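Local coordinates for protein UDP-glucose 4-epimerase (Campylobacter jejuni subsp. jejuni serotype O:2, PDB 7K3P) that interconverts UDP-glucose and UDP-galactose, and probably their N-acetylated counterparts, by epimerisation at C4 of the sugar with a bound NAD, at residues 67-72 against 83-88; 133-138 against 185-190; 221-226 against 339-344. The protein carries 2 engineered substitutions. One frame throughout, in Å; residues are numbered along the deposited sequence.

Contact 1. Residues 67-72 against 83-88; sequences KFFEQD and FEREKF. With NAD (nicotinamide-adenine-dinucleotide), chain C.
The Phe69 ring meets the Glu86 carboxylate at its edge. Glu86 OE2 lies near the ring plane, 3.5 Å from Phe69 CZ, and the two planes are 57° apart. The Arg85 guanidinium also has its edge turned to the strand side, with Phe69 CE1 and Gln71 NE2 near its plane. Both approaches are loose, with Arg85 NH2 4.5 Å from Phe69 CE1 and from Gln71 NE2. The Phe88 ring carries Glu86 CB over one face, offset toward the rim. Phe88 CD2 stands 3.9 Å above the Phe83 ring, over its centre, and Phe83 CD1 lies at the edge of the Phe88 ring.

The charged link is a salt bridge between Lys67 NZ and Glu86 OE1, 2.9 Å long, which uses the syn lone pair of the oxygen. A weak second bond of 3.3 Å joins Lys67 NZ to Glu86 OE2. Lys67 runs extended beyond CG, whereas Glu86 bends at chi2 (-67°), and the two come from opposite directions. Lys18, the strongest polar partner of Glu86, bridges to the same OE1, so two lysines share this carboxylate. Farther on, Asp72 OD1 accepts a bond from N6A of the NAD adenine, 3.0 Å away.

This surface contact joins strand 67-69, outermost in the parallel Rossmann sheet, to the end of helix 76-86. Strand 42-46 pairs with 67-69, and Phe83 packs against helix 107-127.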
loop_
_atom_site.group_PDB
_atom_site.type_symbol
_atom_site.label_atom_id
_atom_site.label_comp_id
_atom_site.label_asym_id
_atom_site.label_seq_id
_atom_site.Cartn_x
_atom_site.Cartn_y
_atom_site.Cartn_z
ATOM N N LYS A 67 29.553 1.388 -12.226
ATOM C CA LYS A 67 28.822 0.357 -12.946
ATOM C C LYS A 67 27.440 0.880 -13.288
ATOM O O LYS A 67 26.720 1.368 -12.406
ATOM C CB LYS A 67 28.672 -0.896 -12.088
ATOM C CG LYS A 67 29.899 -1.793 -12.014
ATOM C CD LYS A 67 29.675 -2.872 -10.953
ATOM C CE LYS A 67 30.907 -3.748 -10.747
ATOM N NZ LYS A 67 30.955 -4.286 -9.344
ATOM N N PHE A 68 27.062 0.782 -14.559
ATOM C CA PHE A 68 25.688 1.059 -14.935
ATOM C C PHE A 68 24.933 -0.216 -15.300
ATOM O O PHE A 68 25.300 -0.915 -16.248
ATOM C CB PHE A 68 25.605 2.046 -16.087
ATOM C CG PHE A 68 24.204 2.279 -16.542
ATOM C CD1 PHE A 68 23.337 3.045 -15.772
ATOM C CD2 PHE A 68 23.731 1.696 -17.705
ATOM C CE1 PHE A 68 22.033 3.243 -16.168
ATOM C CE2 PHE A 68 22.425 1.887 -18.107
ATOM C CZ PHE A 68 21.576 2.662 -17.339
ATOM N N PHE A 69 23.876 -0.513 -14.548
ATOM C CA PHE A 69 23.037 -1.674 -14.836
ATOM C C PHE A 69 21.729 -1.285 -15.512
ATOM O O PHE A 69 20.823 -0.742 -14.858
ATOM C CB PHE A 69 22.737 -2.428 -13.545
ATOM C CG PHE A 69 23.956 -2.955 -12.863
ATOM C CD1 PHE A 69 24.548 -4.138 -13.295
ATOM C CD2 PHE A 69 24.509 -2.282 -11.787
ATOM C CE1 PHE A 69 25.675 -4.637 -12.661
ATOM C CE2 PHE A 69 25.642 -2.774 -11.145
ATOM C CZ PHE A 69 26.226 -3.953 -11.587
ATOM N N GLU A 70 21.629 -1.552 -16.816
ATOM C CA GLU A 70 20.407 -1.270 -17.559
ATOM C C GLU A 70 19.394 -2.381 -17.283
ATOM O O GLU A 70 19.290 -3.346 -18.045
ATOM C CB GLU A 70 20.676 -1.132 -19.063
ATOM C CG GLU A 70 19.423 -0.763 -19.870
ATOM C CD GLU A 70 19.707 -0.550 -21.350
ATOM O OE1 GLU A 70 20.882 -0.651 -21.755
ATOM O OE2 GLU A 70 18.752 -0.278 -22.107
ATOM N N GLN A 71 18.656 -2.224 -16.181
ATOM C CA GLN A 71 17.774 -3.254 -15.641
ATOM C C GLN A 71 16.456 -2.663 -15.173
ATOM O O GLN A 71 16.414 -1.549 -14.620
ATOM C CB GLN A 71 18.418 -3.895 -14.417
ATOM C CG GLN A 71 19.755 -4.517 -14.673
ATOM C CD GLN A 71 20.018 -5.646 -13.715
ATOM O OE1 GLN A 71 19.159 -5.978 -12.886
ATOM N NE2 GLN A 71 21.204 -6.255 -13.819
ATOM N N ASP A 72 15.392 -3.437 -15.325
ATOM C CA ASP A 72 14.078 -3.005 -14.889
ATOM C C ASP A 72 13.757 -3.609 -13.518
ATOM O O ASP A 72 13.935 -4.809 -13.291
ATOM C CB ASP A 72 13.028 -3.406 -15.918
ATOM C CG ASP A 72 11.744 -2.631 -15.760
ATOM O OD1 ASP A 72 11.225 -2.589 -14.628
ATOM O OD2 ASP A 72 11.272 -2.059 -16.763
ATOM N N PHE A 83 21.590 -7.895 -6.534
ATOM C CA PHE A 83 21.866 -7.689 -5.108
ATOM C C PHE A 83 22.671 -8.816 -4.447
ATOM O O PHE A 83 23.512 -8.548 -3.576
ATOM C CB PHE A 83 20.563 -7.457 -4.339
ATOM C CG PHE A 83 20.026 -6.051 -4.480
ATOM C CD1 PHE A 83 19.798 -5.504 -5.736
ATOM C CD2 PHE A 83 19.768 -5.274 -3.354
ATOM C CE1 PHE A 83 19.319 -4.207 -5.877
ATOM C CE2 PHE A 83 19.278 -3.973 -3.491
ATOM C CZ PHE A 83 19.060 -3.443 -4.748
ATOM N N GLU A 84 22.412 -10.070 -4.825
ATOM C CA GLU A 84 23.252 -11.169 -4.323
ATOM C C GLU A 84 24.708 -11.019 -4.779
ATOM O O GLU A 84 25.639 -11.275 -4.009
ATOM C CB GLU A 84 22.725 -12.538 -4.770
ATOM C CG GLU A 84 21.462 -12.965 -4.070
ATOM C CD GLU A 84 21.690 -13.312 -2.608
ATOM O OE1 GLU A 84 20.684 -13.612 -1.913
ATOM O OE2 GLU A 84 22.864 -13.294 -2.168
ATOM N N ARG A 85 24.899 -10.608 -6.027
ATOM C CA ARG A 85 26.240 -10.514 -6.598
ATOM C C ARG A 85 27.000 -9.309 -6.062
ATOM O O ARG A 85 28.164 -9.428 -5.699
ATOM C CB ARG A 85 26.199 -10.442 -8.129
ATOM C CG ARG A 85 25.753 -11.746 -8.820
ATOM C CD ARG A 85 26.016 -11.674 -10.313
ATOM N NE ARG A 85 25.684 -10.356 -10.863
ATOM C CZ ARG A 85 24.489 -10.018 -11.343
ATOM N NH1 ARG A 85 23.495 -10.907 -11.352
ATOM N NH2 ARG A 85 24.281 -8.789 -11.812
ATOM N N GLU A 86 26.340 -8.151 -6.013
ATOM C CA GLU A 86 27.032 -6.906 -5.687
ATOM C C GLU A 86 27.180 -6.622 -4.192
ATOM O O GLU A 86 28.136 -5.961 -3.779
ATOM C CB GLU A 86 26.357 -5.728 -6.383
ATOM C CG GLU A 86 26.468 -5.763 -7.902
ATOM C CD GLU A 86 27.896 -5.569 -8.402
ATOM O OE1 GLU A 86 28.744 -5.024 -7.651
ATOM O OE2 GLU A 86 28.162 -5.968 -9.552
ATOM N N LYS A 87 26.240 -7.103 -3.386
ATOM C CA LYS A 87 26.284 -6.897 -1.937
ATOM C C LYS A 87 26.409 -5.401 -1.561
ATOM O O LYS A 87 27.422 -4.965 -0.995
ATOM C CB LYS A 87 27.429 -7.701 -1.315
ATOM C CG LYS A 87 27.355 -9.217 -1.569
ATOM C CD LYS A 87 26.037 -9.843 -1.118
ATOM C CE LYS A 87 25.860 -9.803 0.392
ATOM N NZ LYS A 87 24.768 -10.734 0.825
ATOM N N PHE A 88 25.378 -4.620 -1.881
ATOM C CA PHE A 88 25.423 -3.183 -1.621
ATOM C C PHE A 88 25.383 -2.876 -0.132
ATOM O O PHE A 88 24.826 -3.649 0.667
ATOM C CB PHE A 88 24.260 -2.471 -2.319
ATOM C CG PHE A 88 24.210 -2.703 -3.793
ATOM C CD1 PHE A 88 25.136 -2.107 -4.637
ATOM C CD2 PHE A 88 23.230 -3.515 -4.337
ATOM C CE1 PHE A 88 25.090 -2.319 -5.999
ATOM C CE2 PHE A 88 23.172 -3.730 -5.684
ATOM C CZ PHE A 88 24.099 -3.132 -6.529
HETATM P PA NAD C . 12.677 10.833 -13.334
HETATM O O1A NAD C . 11.613 10.252 -14.233
HETATM O O2A NAD C . 13.564 11.776 -14.096
HETATM O O5B NAD C . 13.603 9.697 -12.749
HETATM C C5B NAD C . 13.078 8.404 -12.655
HETATM C C4B NAD C . 14.081 7.432 -13.138
HETATM O O4B NAD C . 13.768 6.126 -12.748
HETATM C C3B NAD C . 14.177 7.450 -14.695
HETATM O O3B NAD C . 15.522 7.640 -15.277
HETATM C C2B NAD C . 13.417 6.166 -15.107
HETATM O O2B NAD C . 13.851 5.633 -16.285
HETATM C C1B NAD C . 13.721 5.309 -13.921
HETATM N N9A NAD C . 12.765 4.201 -13.765
HETATM C C8A NAD C . 11.423 4.299 -13.681
HETATM N N7A NAD C . 10.871 3.081 -13.566
HETATM C C5A NAD C . 11.841 2.158 -13.570
HETATM C C6A NAD C . 11.867 0.756 -13.491
HETATM N N6A NAD C . 10.633 0.020 -13.351
HETATM N N1A NAD C . 13.046 0.103 -13.512
HETATM C C2A NAD C . 14.216 0.754 -13.635
HETATM N N3A NAD C . 14.234 2.124 -13.734
HETATM C C4A NAD C . 13.075 2.843 -13.701
HETATM O O3 NAD C . 11.944 11.568 -12.130
HETATM P PN NAD C . 12.675 12.530 -11.116
HETATM O O1N NAD C . 14.181 12.414 -11.260
HETATM O O2N NAD C . 12.225 13.928 -11.413
HETATM O O5D NAD C . 12.231 12.114 -9.657
HETATM C C5D NAD C . 12.852 10.997 -9.064
HETATM C C4D NAD C . 12.194 10.630 -7.745
HETATM O O4D NAD C . 12.009 11.767 -6.931
HETATM C C3D NAD C . 10.876 9.877 -7.887
HETATM O O3D NAD C . 10.796 8.904 -6.924
HETATM C C2D NAD C . 9.827 10.862 -7.583
HETATM O O2D NAD C . 8.657 10.313 -7.102
HETATM C C1D NAD C . 10.571 11.788 -6.584
HETATM N N1N NAD C . 10.017 13.216 -6.490
HETATM C C2N NAD C . 10.213 14.011 -7.603
HETATM C C3N NAD C . 9.743 15.320 -7.590
HETATM C C7N NAD C . 9.950 16.198 -8.797
HETATM O O7N NAD C . 10.500 15.784 -9.806
HETATM N N7N NAD C . 9.478 17.541 -8.755
HETATM C C4N NAD C . 9.099 15.806 -6.467
HETATM C C5N NAD C . 8.909 15.005 -5.365
HETATM C C6N NAD C . 9.372 13.682 -5.362
#

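Contact 2. Residues 133-138 against 185-190; sequences FIFSST and HCILRY. With NAD (nicotinamide-adenine-dinucleotide), chain C.
Four backbone hydrogen bonds join 133-138 to 185-190 as neighbouring parallel strands of the Rossmann sheet. Cys186 N binds Phe133 O at 2.8 Å, and Phe135 N binds Cys186 O. Leu188 N then reaches Phe135 O at 2.9 Å, with an N-H...O angle of 176°. The last bond, from Ser137 N to Leu188 O, is more bent at 133°.

Beyond the strand ends, Tyr190 OH donates to NAD O4D at 2.9 Å. With CG between the backbone N and carbonyl carbon (chi1 43°), the Tyr190 ring reaches obliquely to the nicotinamide, Tyr190 CE2 lying 3.2 Å from NAD C5N. Ser136 O accepts a bond from Lys166, which also binds NAD. The Ser136 hydroxyl is bonded to His255, while Glu170 bonds to Ser137 OG and forms a salt bridge with Arg189.

Ile134, Cys186 and Leu188 share one sheet face. Helix 248-261 covers Ile134 and Leu188, and Phe270 of the next strand, 268-271, lies beside Cys186 and Leu188. Phe135 and Ile187 lie on the other, facing helix 161-179. They run side by side, with Ile187 CG1 at the edge of the Phe135 ring. Packing is tight beside them, where Ser137 CB stands 3.5 Å from Ile187 CG2.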
loop_
_atom_site.group_PDB
_atom_site.type_symbol
_atom_site.label_atom_id
_atom_site.label_comp_id
_atom_site.label_asym_id
_atom_site.label_seq_id
_atom_site.Cartn_x
_atom_site.Cartn_y
_atom_site.Cartn_z
ATOM N N PHE A 133 18.581 2.385 3.450
ATOM C CA PHE A 133 17.678 2.603 2.317
ATOM C C PHE A 133 17.222 4.067 2.294
ATOM O O PHE A 133 16.504 4.499 3.193
ATOM C CB PHE A 133 16.465 1.669 2.471
ATOM C CG PHE A 133 15.635 1.519 1.220
ATOM C CD1 PHE A 133 14.939 2.598 0.688
ATOM C CD2 PHE A 133 15.530 0.281 0.594
ATOM C CE1 PHE A 133 14.159 2.450 -0.470
ATOM C CE2 PHE A 133 14.766 0.120 -0.556
ATOM C CZ PHE A 133 14.075 1.204 -1.092
ATOM N N ILE A 134 17.647 4.838 1.295
ATOM C CA ILE A 134 17.170 6.213 1.193
ATOM C C ILE A 134 16.049 6.249 0.147
ATOM O O ILE A 134 16.260 5.877 -1.021
ATOM C CB ILE A 134 18.318 7.227 0.920
ATOM C CG1 ILE A 134 19.272 7.292 2.131
ATOM C CG2 ILE A 134 17.756 8.626 0.675
ATOM C CD1 ILE A 134 20.436 6.379 2.023
ATOM N N PHE A 135 14.848 6.644 0.577
ATOM C CA PHE A 135 13.667 6.607 -0.302
ATOM C C PHE A 135 13.187 8.007 -0.661
ATOM O O PHE A 135 12.872 8.817 0.229
ATOM C CB PHE A 135 12.547 5.825 0.381
ATOM C CG PHE A 135 11.279 5.719 -0.436
ATOM C CD1 PHE A 135 11.327 5.343 -1.775
ATOM C CD2 PHE A 135 10.037 5.951 0.155
ATOM C CE1 PHE A 135 10.145 5.234 -2.533
ATOM C CE2 PHE A 135 8.855 5.838 -0.581
ATOM C CZ PHE A 135 8.912 5.472 -1.931
ATOM N N SER A 136 13.147 8.300 -1.960
ATOM C CA SER A 136 12.543 9.527 -2.447
ATOM C C SER A 136 11.025 9.390 -2.381
ATOM O O SER A 136 10.411 8.786 -3.281
ATOM C CB SER A 136 12.942 9.788 -3.893
ATOM O OG SER A 136 14.339 9.792 -4.040
ATOM N N SER A 137 10.422 9.933 -1.322
ATOM C CA SER A 137 8.965 9.975 -1.235
ATOM C C SER A 137 8.531 11.335 -1.785
ATOM O O SER A 137 9.183 11.871 -2.672
ATOM C CB SER A 137 8.516 9.789 0.205
ATOM O OG SER A 137 7.109 9.701 0.283
ATOM N N THR A 138 7.455 11.907 -1.253
ATOM C CA THR A 138 6.908 13.131 -1.844
ATOM C C THR A 138 6.001 13.864 -0.870
ATOM O O THR A 138 5.410 13.250 0.008
ATOM C CB THR A 138 6.065 12.825 -3.117
ATOM O OG1 THR A 138 5.353 14.009 -3.531
ATOM C CG2 THR A 138 5.031 11.718 -2.831
ATOM N N HIS A 185 16.123 2.983 7.256
ATOM C CA HIS A 185 15.572 3.707 6.122
ATOM C C HIS A 185 15.530 5.192 6.444
ATOM O O HIS A 185 15.297 5.576 7.585
ATOM C CB HIS A 185 14.160 3.215 5.789
ATOM C CG HIS A 185 13.130 3.548 6.827
ATOM N ND1 HIS A 185 12.807 2.686 7.854
ATOM C CD2 HIS A 185 12.339 4.642 6.988
ATOM C CE1 HIS A 185 11.860 3.232 8.602
ATOM N NE2 HIS A 185 11.560 4.417 8.104
ATOM N N CYS A 186 15.764 6.017 5.433
ATOM C CA CYS A 186 15.515 7.434 5.573
ATOM C C CYS A 186 14.625 7.884 4.426
ATOM O O CYS A 186 14.993 7.756 3.261
ATOM C CB CYS A 186 16.824 8.211 5.545
ATOM S SG CYS A 186 16.609 9.942 6.029
ATOM N N ILE A 187 13.451 8.399 4.763
ATOM C CA ILE A 187 12.500 8.836 3.756
ATOM C C ILE A 187 12.569 10.339 3.563
ATOM O O ILE A 187 12.524 11.097 4.539
ATOM C CB ILE A 187 11.071 8.463 4.166
ATOM C CG1 ILE A 187 10.879 6.943 4.080
ATOM C CG2 ILE A 187 10.056 9.214 3.276
ATOM C CD1 ILE A 187 9.795 6.417 5.025
ATOM N N LEU A 188 12.662 10.780 2.312
ATOM C CA LEU A 188 12.682 12.214 2.024
ATOM C C LEU A 188 11.387 12.645 1.313
ATOM O O LEU A 188 11.019 12.079 0.271
ATOM C CB LEU A 188 13.920 12.580 1.182
ATOM C CG LEU A 188 15.275 12.254 1.821
ATOM C CD1 LEU A 188 16.426 12.723 0.952
ATOM C CD2 LEU A 188 15.365 12.911 3.191
ATOM N N ARG A 189 10.686 13.631 1.877
ATOM C CA ARG A 189 9.504 14.202 1.212
ATOM C C ARG A 189 9.806 15.638 0.793
ATOM O O ARG A 189 10.484 16.369 1.525
ATOM C CB ARG A 189 8.306 14.199 2.153
ATOM C CG ARG A 189 7.932 12.835 2.729
ATOM C CD ARG A 189 6.912 13.014 3.825
ATOM N NE ARG A 189 6.552 11.755 4.468
ATOM C CZ ARG A 189 6.154 11.664 5.727
ATOM N NH1 ARG A 189 6.056 12.770 6.470
ATOM N NH2 ARG A 189 5.861 10.480 6.237
ATOM N N TYR A 190 9.302 16.045 -0.369
ATOM C CA TYR A 190 9.527 17.400 -0.851
ATOM C C TYR A 190 8.516 17.760 -1.917
ATOM O O TYR A 190 7.850 16.881 -2.489
ATOM C CB TYR A 190 10.961 17.571 -1.391
ATOM C CG TYR A 190 11.451 16.414 -2.258
ATOM C CD1 TYR A 190 11.899 15.228 -1.688
ATOM C CD2 TYR A 190 11.496 16.533 -3.640
ATOM C CE1 TYR A 190 12.371 14.164 -2.496
ATOM C CE2 TYR A 190 11.968 15.505 -4.436
ATOM C CZ TYR A 190 12.395 14.327 -3.860
ATOM O OH TYR A 190 12.855 13.311 -4.676
HETATM P PA NAD C . 12.677 10.833 -13.334
HETATM O O1A NAD C . 11.613 10.252 -14.233
HETATM O O2A NAD C . 13.564 11.776 -14.096
HETATM O O5B NAD C . 13.603 9.697 -12.749
HETATM C C5B NAD C . 13.078 8.404 -12.655
HETATM C C4B NAD C . 14.081 7.432 -13.138
HETATM O O4B NAD C . 13.768 6.126 -12.748
HETATM C C3B NAD C . 14.177 7.450 -14.695
HETATM O O3B NAD C . 15.522 7.640 -15.277
HETATM C C2B NAD C . 13.417 6.166 -15.107
HETATM O O2B NAD C . 13.851 5.633 -16.285
HETATM C C1B NAD C . 13.721 5.309 -13.921
HETATM N N9A NAD C . 12.765 4.201 -13.765
HETATM C C8A NAD C . 11.423 4.299 -13.681
HETATM N N7A NAD C . 10.871 3.081 -13.566
HETATM C C5A NAD C . 11.841 2.158 -13.570
HETATM C C6A NAD C . 11.867 0.756 -13.491
HETATM N N6A NAD C . 10.633 0.020 -13.351
HETATM N N1A NAD C . 13.046 0.103 -13.512
HETATM C C2A NAD C . 14.216 0.754 -13.635
HETATM N N3A NAD C . 14.234 2.124 -13.734
HETATM C C4A NAD C . 13.075 2.843 -13.701
HETATM O O3 NAD C . 11.944 11.568 -12.130
HETATM P PN NAD C . 12.675 12.530 -11.116
HETATM O O1N NAD C . 14.181 12.414 -11.260
HETATM O O2N NAD C . 12.225 13.928 -11.413
HETATM O O5D NAD C . 12.231 12.114 -9.657
HETATM C C5D NAD C . 12.852 10.997 -9.064
HETATM C C4D NAD C . 12.194 10.630 -7.745
HETATM O O4D NAD C . 12.009 11.767 -6.931
HETATM C C3D NAD C . 10.876 9.877 -7.887
HETATM O O3D NAD C . 10.796 8.904 -6.924
HETATM C C2D NAD C . 9.827 10.862 -7.583
HETATM O O2D NAD C . 8.657 10.313 -7.102
HETATM C C1D NAD C . 10.571 11.788 -6.584
HETATM N N1N NAD C . 10.017 13.216 -6.490
HETATM C C2N NAD C . 10.213 14.011 -7.603
HETATM C C3N NAD C . 9.743 15.320 -7.590
HETATM C C7N NAD C . 9.950 16.198 -8.797
HETATM O O7N NAD C . 10.500 15.784 -9.806
HETATM N N7N NAD C . 9.478 17.541 -8.755
HETATM C C4N NAD C . 9.099 15.806 -6.467
HETATM C C5N NAD C . 8.909 15.005 -5.365
HETATM C C6N NAD C . 9.372 13.682 -5.362
#

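Contact 3. Residues 221-226 against 339-344; sequences AGKRDK and DWEKQC
This is a small, mainly polar surface contact between a loop and the C-terminal helix. The loop 221-226 connects helix 212-220 to strand 226-230. Its partner, 339-344, is the end of helix 330-343 and the last residues of the chain.

Lys223 carries the contact. Its side chain runs extended beyond CG to bring NZ to the helix end. There NZ makes two bonds to one residue. It forms a salt bridge with Glu341 OE1 at 2.8 Å and a hydrogen bond to the backbone Glu341 O at 2.9 Å. The carboxylate oxygen is met on its anti side, 32° out of the carboxylate plane. The carbonyl is also approached from off its plane, with a tilt of 35°. Glu341 has CG anti to its own N (chi1 -177°) and then bends at the next bond, which turns the carboxylate back toward Lys223 NZ. The other oxygen, Glu341 OE2, forms a salt bridge with Lys214 of helix 212-220.

Apolar contact is slight. Ala221 CB rests against Glu341 CG at 4.0 Å and more loosely on Lys342 CG. Gly222 ends helix 212-220 in a Schellman motif, where the chain turns toward Lys223. Cys344 CB lies 3.8 Å from Lys223 NZ, and its sulfur is bound to Cys197 in a disulfide.

Two lysines therefore share the largely buried Glu341, probably favouring its charged form. The ammonium of Lys223 also binds a carbonyl of the last helical turn, at the negative end of the helix dipole, which would probably add to the attraction of the carboxylate.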
loop_
_atom_site.group_PDB
_atom_site.type_symbol
_atom_site.label_atom_id
_atom_site.label_comp_id
_atom_site.label_asym_id
_atom_site.label_seq_id
_atom_site.Cartn_x
_atom_site.Cartn_y
_atom_site.Cartn_z
ATOM N N ALA A 221 9.290 29.575 -22.446
ATOM C CA ALA A 221 9.844 28.815 -23.559
ATOM C C ALA A 221 8.921 28.828 -24.783
ATOM O O ALA A 221 9.208 28.175 -25.789
ATOM C CB ALA A 221 10.156 27.392 -23.131
ATOM N N GLY A 222 7.823 29.574 -24.695
ATOM C CA GLY A 222 6.887 29.685 -25.802
ATOM C C GLY A 222 6.009 28.462 -25.973
ATOM O O GLY A 222 5.389 28.276 -27.025
ATOM N N LYS A 223 5.949 27.625 -24.938
ATOM C CA LYS A 223 5.161 26.396 -24.995
ATOM C C LYS A 223 3.724 26.626 -24.534
ATOM O O LYS A 223 2.783 26.001 -25.023
ATOM C CB LYS A 223 5.801 25.308 -24.135
ATOM C CG LYS A 223 7.099 24.737 -24.685
ATOM C CD LYS A 223 7.509 23.518 -23.871
ATOM C CE LYS A 223 8.885 23.014 -24.266
ATOM N NZ LYS A 223 9.338 21.907 -23.366
ATOM N N ARG A 224 3.569 27.524 -23.575
ATOM C CA ARG A 224 2.271 27.816 -23.004
ATOM C C ARG A 224 1.964 29.276 -23.289
ATOM O O ARG A 224 2.829 30.146 -23.152
ATOM C CB ARG A 224 2.291 27.541 -21.496
ATOM C CG ARG A 224 1.006 27.888 -20.778
ATOM C CD ARG A 224 1.136 27.612 -19.292
ATOM N NE ARG A 224 1.337 26.187 -19.017
ATOM C CZ ARG A 224 0.348 25.313 -18.832
ATOM N NH1 ARG A 224 -0.915 25.715 -18.897
ATOM N NH2 ARG A 224 0.617 24.036 -18.583
ATOM N N ASP A 225 0.731 29.542 -23.690
ATOM C CA ASP A 225 0.373 30.854 -24.208
ATOM C C ASP A 225 0.303 31.921 -23.123
ATOM O O ASP A 225 0.835 33.021 -23.286
ATOM C CB ASP A 225 -0.962 30.757 -24.940
ATOM C CG ASP A 225 -1.308 32.025 -25.680
ATOM O OD1 ASP A 225 -0.373 32.706 -26.164
ATOM O OD2 ASP A 225 -2.517 32.338 -25.778
ATOM N N LYS A 226 -0.361 31.596 -22.020
ATOM C CA LYS A 226 -0.567 32.554 -20.940
ATOM C C LYS A 226 -0.304 31.918 -19.578
ATOM O O LYS A 226 -0.354 30.697 -19.432
ATOM C CB LYS A 226 -1.997 33.116 -20.980
ATOM C CG LYS A 226 -2.227 34.217 -22.021
ATOM C CD LYS A 226 -3.406 35.133 -21.654
ATOM C CE LYS A 226 -4.735 34.616 -22.189
ATOM N NZ LYS A 226 -5.877 35.507 -21.794
ATOM N N ASP A 339 16.289 26.444 -18.545
ATOM C CA ASP A 339 17.248 25.678 -19.328
ATOM C C ASP A 339 16.765 24.244 -19.506
ATOM O O ASP A 339 16.778 23.709 -20.616
ATOM C CB ASP A 339 18.628 25.687 -18.661
ATOM C CG ASP A 339 19.279 27.065 -18.673
ATOM O OD1 ASP A 339 18.923 27.882 -19.547
ATOM O OD2 ASP A 339 20.142 27.325 -17.803
ATOM N N TRP A 340 16.337 23.617 -18.413
ATOM C CA TRP A 340 15.838 22.252 -18.511
ATOM C C TRP A 340 14.537 22.147 -19.310
ATOM O O TRP A 340 14.315 21.157 -20.017
ATOM C CB TRP A 340 15.735 21.601 -17.131
ATOM C CG TRP A 340 17.077 21.143 -16.661
ATOM C CD1 TRP A 340 17.865 21.732 -15.705
ATOM C CD2 TRP A 340 17.820 20.023 -17.158
ATOM N NE1 TRP A 340 19.041 21.032 -15.566
ATOM C CE2 TRP A 340 19.042 19.978 -16.453
ATOM C CE3 TRP A 340 17.568 19.042 -18.131
ATOM C CZ2 TRP A 340 20.015 18.992 -16.684
ATOM C CZ3 TRP A 340 18.531 18.067 -18.365
ATOM C CH2 TRP A 340 19.739 18.047 -17.639
ATOM N N GLU A 341 13.698 23.176 -19.223
ATOM C CA GLU A 341 12.430 23.189 -19.944
ATOM C C GLU A 341 12.632 23.000 -21.449
ATOM O O GLU A 341 11.917 22.227 -22.099
ATOM C CB GLU A 341 11.687 24.503 -19.688
ATOM C CG GLU A 341 10.326 24.551 -20.342
ATOM C CD GLU A 341 9.464 23.372 -19.940
ATOM O OE1 GLU A 341 8.782 22.805 -20.820
ATOM O OE2 GLU A 341 9.478 23.012 -18.741
ATOM N N LYS A 342 13.613 23.711 -21.994
ATOM C CA LYS A 342 13.899 23.665 -23.425
ATOM C C LYS A 342 14.440 22.301 -23.858
ATOM O O LYS A 342 14.408 21.955 -25.041
ATOM C CB LYS A 342 14.855 24.800 -23.804
ATOM C CG LYS A 342 14.278 26.181 -23.481
ATOM C CD LYS A 342 15.190 27.315 -23.920
ATOM C CE LYS A 342 16.425 27.414 -23.039
ATOM N NZ LYS A 342 17.290 28.552 -23.458
ATOM N N GLN A 343 14.919 21.530 -22.886
ATOM C CA GLN A 343 15.382 20.163 -23.109
ATOM C C GLN A 343 14.219 19.158 -23.058
ATOM O O GLN A 343 14.263 18.103 -23.702
ATOM C CB GLN A 343 16.424 19.800 -22.050
ATOM C CG GLN A 343 17.080 18.441 -22.231
ATOM C CD GLN A 343 18.121 18.444 -23.338
ATOM O OE1 GLN A 343 18.288 19.447 -24.044
ATOM N NE2 GLN A 343 18.832 17.324 -23.493
ATOM N N CYS A 344 13.184 19.492 -22.286
ATOM C CA CYS A 344 12.016 18.624 -22.133
ATOM C C CYS A 344 11.359 18.316 -23.468
ATOM O O CYS A 344 10.812 17.232 -23.652
ATOM C CB CYS A 344 10.985 19.257 -21.198
ATOM S SG CYS A 344 11.508 19.381 -19.479
#

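The three contacts follow one another along the chain, each closing before the next opens. Contacts 1 and 2 belong to the same seven-stranded parallel sheet. Contact 1 is at one edge strand, 67-69, and contact 2 joins strands 132-136 and 184-189 farther across. Their centres are 21 Å apart, yet both touch NAD, contact 1 at the adenine end and contact 2 at the nicotinamide end. The dinucleotide thus spans the sheet between them. Contact 3 lies outside this sheet, with its centre 36 Å from that of contact 1 and 29 Å from that of contact 2. It ties the C-terminal helix to the loop after helix 212-220.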